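Side-chain contacts in ethyl acetate hydrolase (Pseudomonas veronii, PDB 5EFZ), which hydrolyses ethyl acetate to ethanol and acetate, a step in the bacterial breakdown of short-chain methyl ketones such as 2-butanone: residues A[130-135]-A[165-170]; A[145-150]-A[155-160]; A[95-98]-A[102-105]. One frame throughout, in Å; residues are numbered along the deposited sequence.

All three contacts belong to the alpha/beta-hydrolase core. Contacts 1 and 2 are neighbours, with centres 9 Å apart. Gln-131 joins them: its OE1 lies 2.8 Å from Trp-160 NE1, and its NE2 lies 2.9 Å from Gln-156 OE1, both probable hydrogen bonds. Contact 3 is further off, with its centre about 17 Å from that of contact 1 and 15 Å from that of contact 2. It touches contact 1 through Val-96 and contact 2 through Gln-98. Contacts 2 and 3 approach the inferred nucleophile Ser-151: Gly-149 of contact 2 and the side chain of Gln-98 of contact 3 are each about 8 Å from its side chain. Contact 1 lies away from the catalytic residues.

Contact 1 of 3, residues A[130-135]-A[165-170]; sequences AQHTLL and PDFVKR
His-132 turns the edge of its imidazole toward the face of the Phe-167 ring. The two form an offset edge-to-face pair, with planes at 62° and centroids 5.1 Å apart. The CD2 and NE2 side of the imidazole does the touching. His-132 CD2 stands 3.8 Å above the phenyl plane, displaced toward the rim. The closest atom pair is His-132 NE2 to Phe-167 CE2, 3.8 Å. The first torsion of His-132, 179°, sets CG anti to the backbone N and carries the ring out from the helix to the phenyl. Leu-135, three residues further along the helix, adds one methyl. Its CD1 lies 4.2 Å from Phe-167 CE1 and meets the ring obliquely.

Segment 130-135 is part of helix 124-139, which packs on the central sheet of the alpha/beta-hydrolase fold. Segment 165-170 links helix 152-163 to strand 170-174. Phe-167 thus packs the loop leading into strand 170-174 against the earlier helix 124-139.

The inner part of the contact is closely filled. Phe-167 and Leu-135 are both buried, and Trp-160 and Leu-144 touch each of them. With an alanine in place of the phenylalanine, His-132 would probably lose the face its edge rests on, and a gap would open beside Leu-135.

The outer part is looser. His-132 is partly exposed, and its ring also stacks with Tyr-164. On the loop, Asp-166 and Lys-169 are exposed. Lys-169 folds back so that its NZ donates to Asp-166 O at 3.1 Å, in the carbonyl plane. The Asp-166 carboxylate forms a salt bridge with Lys-294.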
loop_
_atom_site.group_PDB
_atom_site.type_symbol
_atom_site.label_atom_id
_atom_site.label_comp_id
_atom_site.label_asym_id
_atom_site.label_seq_id
_atom_site.Cartn_x
_atom_site.Cartn_y
_atom_site.Cartn_z
ATOM N N ALA A 130 -0.390 32.001 7.303
ATOM C CA ALA A 130 -1.556 32.352 8.107
ATOM C C ALA A 130 -1.314 32.141 9.606
ATOM O O ALA A 130 -1.676 32.998 10.426
ATOM C CB ALA A 130 -2.793 31.536 7.652
ATOM N N GLN A 131 -0.723 31.010 9.960
ATOM C CA GLN A 131 -0.366 30.736 11.367
ATOM C C GLN A 131 0.607 31.762 11.939
ATOM O O GLN A 131 0.504 32.185 13.108
ATOM C CB GLN A 131 0.225 29.330 11.496
ATOM C CG GLN A 131 -0.834 28.214 11.294
ATOM C CD GLN A 131 -0.219 26.885 10.907
ATOM O OE1 GLN A 131 0.985 26.689 11.031
ATOM N NE2 GLN A 131 -1.052 25.969 10.383
ATOM N N HIS A 132 1.594 32.125 11.139
ATOM C CA HIS A 132 2.552 33.127 11.585
ATOM C C HIS A 132 1.850 34.465 11.848
ATOM O O HIS A 132 2.169 35.169 12.824
ATOM C CB HIS A 132 3.661 33.280 10.555
ATOM C CG HIS A 132 4.676 34.322 10.922
ATOM N ND1 HIS A 132 4.629 35.606 10.431
ATOM C CD2 HIS A 132 5.775 34.264 11.712
ATOM C CE1 HIS A 132 5.640 36.305 10.917
ATOM N NE2 HIS A 132 6.352 35.515 11.701
ATOM N N THR A 133 0.895 34.826 10.999
ATOM C CA THR A 133 0.163 36.086 11.200
ATOM C C THR A 133 -0.676 35.998 12.469
ATOM O O THR A 133 -0.748 36.943 13.249
ATOM C CB THR A 133 -0.753 36.418 9.989
ATOM O OG1 THR A 133 0.085 36.738 8.876
ATOM C CG2 THR A 133 -1.664 37.624 10.305
ATOM N N LEU A 134 -1.294 34.836 12.668
ATOM C CA LEU A 134 -2.086 34.586 13.861
ATOM C C LEU A 134 -1.239 34.771 15.119
ATOM O O LEU A 134 -1.621 35.480 16.056
ATOM C CB LEU A 134 -2.647 33.159 13.815
ATOM C CG LEU A 134 -3.349 32.705 15.099
ATOM C CD1 LEU A 134 -4.698 33.380 15.258
ATOM C CD2 LEU A 134 -3.475 31.172 15.092
ATOM N N LEU A 135 -0.079 34.132 15.135
ATOM C CA LEU A 135 0.749 34.157 16.350
ATOM C C LEU A 135 1.271 35.551 16.652
ATOM O O LEU A 135 1.198 36.013 17.788
ATOM C CB LEU A 135 1.910 33.165 16.211
ATOM C CG LEU A 135 1.469 31.684 16.205
ATOM C CD1 LEU A 135 2.637 30.806 15.749
ATOM C CD2 LEU A 135 0.992 31.232 17.589
ATOM N N PRO A 165 13.225 30.542 10.255
ATOM C CA PRO A 165 14.118 29.661 11.026
ATOM C C PRO A 165 14.436 30.123 12.445
ATOM O O PRO A 165 14.564 29.278 13.327
ATOM C CB PRO A 165 15.388 29.603 10.171
ATOM C CG PRO A 165 15.252 30.657 9.148
ATOM C CD PRO A 165 13.818 30.985 8.984
ATOM N N ASP A 166 14.545 31.423 12.682
ATOM C CA ASP A 166 14.747 31.906 14.052
ATOM C C ASP A 166 13.509 31.788 14.965
ATOM O O ASP A 166 13.613 31.696 16.194
ATOM C CB ASP A 166 15.190 33.374 14.013
ATOM C CG ASP A 166 16.642 33.531 13.585
ATOM O OD1 ASP A 166 17.518 32.814 14.124
ATOM O OD2 ASP A 166 16.906 34.356 12.693
ATOM N N PHE A 167 12.338 31.795 14.361
ATOM C CA PHE A 167 11.090 31.777 15.100
ATOM C C PHE A 167 10.886 30.416 15.792
ATOM O O PHE A 167 10.286 30.337 16.865
ATOM C CB PHE A 167 9.940 32.067 14.118
ATOM C CG PHE A 167 8.689 32.643 14.747
ATOM C CD1 PHE A 167 7.725 31.809 15.315
ATOM C CD2 PHE A 167 8.455 34.011 14.711
ATOM C CE1 PHE A 167 6.523 32.354 15.854
ATOM C CE2 PHE A 167 7.281 34.563 15.250
ATOM C CZ PHE A 167 6.314 33.728 15.820
ATOM N N VAL A 168 11.371 29.345 15.158
ATOM C CA VAL A 168 11.098 27.991 15.621
ATOM C C VAL A 168 12.301 27.494 16.427
ATOM O O VAL A 168 13.373 27.247 15.864
ATOM C CB VAL A 168 10.785 27.051 14.413
ATOM C CG1 VAL A 168 10.459 25.616 14.872
ATOM C CG2 VAL A 168 9.628 27.649 13.559
ATOM N N LYS A 169 12.140 27.380 17.745
ATOM C CA LYS A 169 13.291 26.978 18.573
ATOM C C LYS A 169 13.524 25.463 18.520
ATOM O O LYS A 169 14.677 25.012 18.663
ATOM C CB LYS A 169 13.109 27.434 20.026
ATOM C CG LYS A 169 12.926 28.955 20.191
ATOM C CD LYS A 169 14.054 29.701 19.457
ATOM C CE LYS A 169 13.946 31.205 19.655
ATOM N NZ LYS A 169 15.012 31.982 18.939
ATOM N N ARG A 170 12.442 24.703 18.355
ATOM C CA ARG A 170 12.494 23.228 18.340
ATOM C C ARG A 170 11.432 22.760 17.387
ATOM O O ARG A 170 10.391 23.385 17.321
ATOM C CB ARG A 170 12.225 22.628 19.723
ATOM C CG ARG A 170 13.195 23.091 20.806
ATOM C CD ARG A 170 12.735 22.561 22.162
ATOM N NE ARG A 170 13.582 23.094 23.232
ATOM C CZ ARG A 170 13.413 24.287 23.798
ATOM N NH1 ARG A 170 12.432 25.096 23.393
ATOM N NH2 ARG A 170 14.250 24.682 24.755
#

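Contact 2 of 3, residues A[145-150]-A[155-160]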
loop_
_atom_site.group_PDB
_atom_site.type_symbol
_atom_site.label_atom_id
_atom_site.label_comp_id
_atom_site.label_asym_id
_atom_site.label_seq_id
_atom_site.Cartn_x
_atom_site.Cartn_y
_atom_site.Cartn_z
ATOM N N ALA A 145 8.463 27.698 21.376
ATOM C CA ALA A 145 9.260 26.693 22.089
ATOM C C ALA A 145 9.346 25.396 21.299
ATOM O O ALA A 145 10.348 24.697 21.396
ATOM C CB ALA A 145 8.690 26.419 23.487
ATOM N N LEU A 146 8.303 25.072 20.523
ATOM C CA LEU A 146 8.235 23.813 19.770
ATOM C C LEU A 146 7.147 23.951 18.723
ATOM O O LEU A 146 6.108 24.549 19.013
ATOM C CB LEU A 146 7.917 22.620 20.699
ATOM C CG LEU A 146 7.605 21.282 20.012
ATOM C CD1 LEU A 146 8.915 20.775 19.331
ATOM C CD2 LEU A 146 7.147 20.266 21.066
ATOM N N VAL A 147 7.432 23.487 17.503
ATOM C CA VAL A 147 6.409 23.190 16.518
ATOM C C VAL A 147 6.378 21.662 16.371
ATOM O O VAL A 147 7.412 21.035 16.175
ATOM C CB VAL A 147 6.687 23.852 15.180
ATOM C CG1 VAL A 147 5.556 23.511 14.202
ATOM C CG2 VAL A 147 6.765 25.407 15.356
ATOM N N VAL A 148 5.208 21.061 16.526
ATOM C CA VAL A 148 5.110 19.602 16.428
ATOM C C VAL A 148 3.825 19.205 15.714
ATOM O O VAL A 148 2.743 19.728 16.009
ATOM C CB VAL A 148 5.180 18.920 17.845
ATOM C CG1 VAL A 148 4.125 19.522 18.829
ATOM C CG2 VAL A 148 5.062 17.354 17.736
ATOM N N GLY A 149 3.940 18.263 14.775
ATOM C CA GLY A 149 2.747 17.756 14.112
ATOM C C GLY A 149 3.054 16.443 13.437
ATOM O O GLY A 149 4.226 16.090 13.274
ATOM N N GLY A 150 2.004 15.720 13.058
ATOM C CA GLY A 150 2.173 14.438 12.398
ATOM C C GLY A 150 1.603 14.496 10.997
ATOM O O GLY A 150 0.591 15.158 10.761
ATOM N N GLN A 155 4.447 18.107 7.681
ATOM C CA GLN A 155 4.732 18.966 6.533
ATOM C C GLN A 155 4.717 20.438 6.915
ATOM O O GLN A 155 5.617 21.184 6.521
ATOM C CB GLN A 155 3.694 18.744 5.438
ATOM C CG GLN A 155 3.777 17.355 4.769
ATOM C CD GLN A 155 2.754 17.250 3.639
ATOM O OE1 GLN A 155 1.575 17.549 3.843
ATOM N NE2 GLN A 155 3.217 16.887 2.436
ATOM N N GLN A 156 3.701 20.862 7.680
ATOM C CA GLN A 156 3.668 22.244 8.162
ATOM C C GLN A 156 4.819 22.558 9.130
ATOM O O GLN A 156 5.320 23.680 9.167
ATOM C CB GLN A 156 2.329 22.537 8.846
ATOM C CG GLN A 156 1.140 22.537 7.840
ATOM C CD GLN A 156 -0.197 22.433 8.544
ATOM O OE1 GLN A 156 -0.755 23.441 8.994
ATOM N NE2 GLN A 156 -0.697 21.198 8.688
ATOM N N THR A 157 5.206 21.574 9.937
ATOM C CA THR A 157 6.331 21.739 10.850
ATOM C C THR A 157 7.634 22.044 10.103
ATOM O O THR A 157 8.363 22.982 10.465
ATOM C CB THR A 157 6.481 20.476 11.743
ATOM O OG1 THR A 157 5.321 20.368 12.592
ATOM C CG2 THR A 157 7.774 20.540 12.639
ATOM N N TYR A 158 7.945 21.264 9.065
ATOM C CA TYR A 158 9.122 21.530 8.246
ATOM C C TYR A 158 9.044 22.896 7.581
ATOM O O TYR A 158 10.014 23.665 7.561
ATOM C CB TYR A 158 9.279 20.452 7.168
ATOM C CG TYR A 158 9.882 19.169 7.693
ATOM C CD1 TYR A 158 11.145 19.169 8.313
ATOM C CD2 TYR A 158 9.217 17.947 7.559
ATOM C CE1 TYR A 158 11.722 17.955 8.769
ATOM C CE2 TYR A 158 9.797 16.742 8.017
ATOM C CZ TYR A 158 11.037 16.765 8.612
ATOM O OH TYR A 158 11.582 15.565 9.070
ATOM N N GLU A 159 7.884 23.201 7.021
ATOM C CA GLU A 159 7.740 24.491 6.376
ATOM C C GLU A 159 7.958 25.651 7.361
ATOM O O GLU A 159 8.620 26.652 7.033
ATOM C CB GLU A 159 6.359 24.592 5.716
ATOM C CG GLU A 159 6.055 25.984 5.101
ATOM C CD GLU A 159 6.835 26.327 3.819
ATOM O OE1 GLU A 159 7.426 25.431 3.148
ATOM O OE2 GLU A 159 6.864 27.536 3.470
ATOM N N TRP A 160 7.430 25.510 8.577
ATOM C CA TRP A 160 7.701 26.495 9.638
ATOM C C TRP A 160 9.201 26.660 9.877
ATOM O O TRP A 160 9.710 27.791 9.907
ATOM C CB TRP A 160 7.028 26.071 10.961
ATOM C CG TRP A 160 5.780 26.853 11.266
ATOM C CD1 TRP A 160 4.481 26.454 11.063
ATOM C CD2 TRP A 160 5.719 28.205 11.754
ATOM N NE1 TRP A 160 3.621 27.467 11.414
ATOM C CE2 TRP A 160 4.360 28.536 11.882
ATOM C CE3 TRP A 160 6.688 29.126 12.183
ATOM C CZ2 TRP A 160 3.940 29.771 12.375
ATOM C CZ3 TRP A 160 6.274 30.347 12.689
ATOM C CH2 TRP A 160 4.912 30.664 12.769
#
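Thr-157 and Trp-160 are the residues through which helix segment 155-160 meets Val-147 and Gly-149 of strand 146-150. The helix segment runs back along the strand, with axes 7.3 Å apart at closest and directions 151° apart. Ser-151, the inferred nucleophile, lies in the tight turn between them. Gly-149, Ser-151 and Gly-153 fit the GxSxG pattern of a nucleophile elbow.

Gln-155 opens the segment and points away from the strand. Gln-156 follows, and its NE2 bonds back to Met-152 O.

Thr-157 comes next and points at the strand. Its OG1 is 3.5 Å from Val-147 CG1. Its methyl CG2 is 3.6 Å from Val-147 O. The two side chains lie alongside and run in opposite senses. A first torsion of -65° places OG1 beside the backbone N of Thr-157, where the hydroxyl hydrogen-bonds Gly-153 O one helical turn back. OG1 also comes within 3.3 Å of Gly-149 N, but the angle is too poor for a hydrogen bond. A beta carbon on Gly-149 would point at the helix and come about 3.5 Å from Thr-157 OG1, so the bare glycine keeps the approach close.

Tyr-158 points away from the strand segment, and its side chain touches Ala-173 of strand 170-174. Trp-160 turns back to the strand. Its CB is 4.4 Å from Val-147 CG1, an apolar contact with the same methyl that Thr-157 touches. The indole stands oblique to that methyl.

The contact forms the first half of a beta-alpha-beta unit completed by strand 170-174. Strand 146-150 lies between parallel strands 61-65 and 170-174, and helix 124-139 packs beside helix 152-163.

Contact 3 of 3, residues A[95-98]-A[102-105]. With EDO (1,2-ethanediol), chain G.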
loop_
_atom_site.group_PDB
_atom_site.type_symbol
_atom_site.label_atom_id
_atom_site.label_comp_id
_atom_site.label_asym_id
_atom_site.label_seq_id
_atom_site.Cartn_x
_atom_site.Cartn_y
_atom_site.Cartn_z
ATOM N N VAL A 95 -3.413 24.952 19.010
ATOM C CA VAL A 95 -3.688 23.976 17.968
ATOM C C VAL A 95 -4.478 24.676 16.854
ATOM O O VAL A 95 -5.576 25.186 17.097
ATOM C CB VAL A 95 -4.487 22.791 18.503
ATOM C CG1 VAL A 95 -4.586 21.697 17.398
ATOM C CG2 VAL A 95 -3.820 22.263 19.800
ATOM N N VAL A 96 -3.900 24.732 15.660
ATOM C CA VAL A 96 -4.483 25.536 14.592
ATOM C C VAL A 96 -4.956 24.628 13.474
ATOM O O VAL A 96 -4.171 23.868 12.895
ATOM C CB VAL A 96 -3.486 26.571 14.061
ATOM C CG1 VAL A 96 -4.142 27.455 12.945
ATOM C CG2 VAL A 96 -2.919 27.435 15.239
ATOM N N ASN A 97 -6.241 24.725 13.174
ATOM C CA ASN A 97 -6.853 23.908 12.119
ATOM C C ASN A 97 -6.447 24.345 10.712
ATOM O O ASN A 97 -6.468 25.544 10.382
ATOM C CB ASN A 97 -8.376 23.957 12.262
ATOM C CG ASN A 97 -8.863 23.185 13.484
ATOM O OD1 ASN A 97 -9.080 21.971 13.403
ATOM N ND2 ASN A 97 -9.068 23.894 14.615
ATOM N N GLN A 98 -6.074 23.374 9.893
ATOM C CA GLN A 98 -5.744 23.621 8.493
ATOM C C GLN A 98 -6.815 24.401 7.781
ATOM O O GLN A 98 -8.010 24.114 7.941
ATOM C CB GLN A 98 -5.573 22.297 7.749
ATOM C CG GLN A 98 -4.190 21.684 7.830
ATOM C CD GLN A 98 -4.123 20.517 6.826
ATOM O OE1 GLN A 98 -4.540 20.657 5.671
ATOM N NE2 GLN A 98 -3.667 19.362 7.287
ATOM N N GLY A 102 -12.604 22.283 7.202
ATOM C CA GLY A 102 -14.006 22.399 7.608
ATOM C C GLY A 102 -14.275 23.262 8.831
ATOM O O GLY A 102 -15.417 23.700 9.052
ATOM N N LEU A 103 -13.240 23.505 9.645
ATOM C CA LEU A 103 -13.372 24.400 10.805
ATOM C C LEU A 103 -12.808 25.777 10.481
ATOM O O LEU A 103 -13.499 26.794 10.619
ATOM C CB LEU A 103 -12.676 23.808 12.038
ATOM C CG LEU A 103 -13.287 22.490 12.558
ATOM C CD1 LEU A 103 -12.631 22.106 13.859
ATOM C CD2 LEU A 103 -14.809 22.592 12.702
ATOM N N SER A 104 -11.553 25.822 10.048
ATOM C CA SER A 104 -11.012 27.039 9.457
ATOM C C SER A 104 -11.717 27.275 8.099
ATOM O O SER A 104 -12.460 26.418 7.631
ATOM C CB SER A 104 -9.493 26.920 9.263
ATOM O OG SER A 104 -8.831 26.835 10.526
ATOM N N SER A 105 -11.458 28.423 7.471
ATOM C CA SER A 105 -12.039 28.735 6.159
ATOM C C SER A 105 -11.824 27.590 5.201
ATOM O O SER A 105 -10.706 27.141 5.034
ATOM C CB SER A 105 -11.418 30.007 5.584
ATOM O OG SER A 105 -11.867 31.132 6.305
HETATM C C1 EDO G . -17.832 25.490 10.949
HETATM O O1 EDO G . -17.636 25.551 12.372
HETATM C C2 EDO G . -17.346 26.782 10.304
HETATM O O2 EDO G . -16.091 27.163 10.892
#
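The flat amide of Asn-97 carries Leu-103 over one face. Leu-103 CB stands almost straight above the amide carbon, 4.1 Å from Asn-97 CG. The methyl CD1 is shifted toward the oxygen and lies 3.6 Å from Asn-97 OD1. At the ends of the amide the partners are polar. ND2 bonds to Ala-47 O, while OD1 is gripped by Ser-72 N and Asn-101 ND2. These bonds probably fix the rotation of the amide and so keep this face turned to Leu-103.

Ser-104 makes the one hydrogen bond between the two segments. Its OG donates to Asn-97 O at 2.7 Å. The approach is bent: the C=O...O angle is 118°, and the donor sits 50° above the carbonyl plane. A first torsion of -66° sets OG beside the backbone N of Ser-104 and brings it close to Asn-97 CB as well, at 3.4 Å. Ser-104 CB rests 3.4 Å from Gln-98 O. The Gln-98 side chain leaves the contact, with NE2 bonded to Thr-66 O and OE1 to Lys-272. It lies about 8 Å from the side chain of Ser-151, the inferred nucleophile.

The contact lies at the C-terminal end of strand 92-96, an inner strand of the alpha/beta-hydrolase sheet, where the chain enters the long loop toward helix 124-139. At the backbone angles of Gly-102 a beta carbon would jam against the preceding carbonyl O, which calls for glycine. A 1,2-ethanediol, probably from the crystallisation liquor, donates from its O2 to Leu-103 O at 2.6 Å.

The buried Asn-97 amide and Ser-104 hydroxyl are satisfied by these partners. Ser-104 OG also bonds Ala-47 N, so one hydroxyl ties the loop both to strand 45-51 and to the residue that follows strand 92-96.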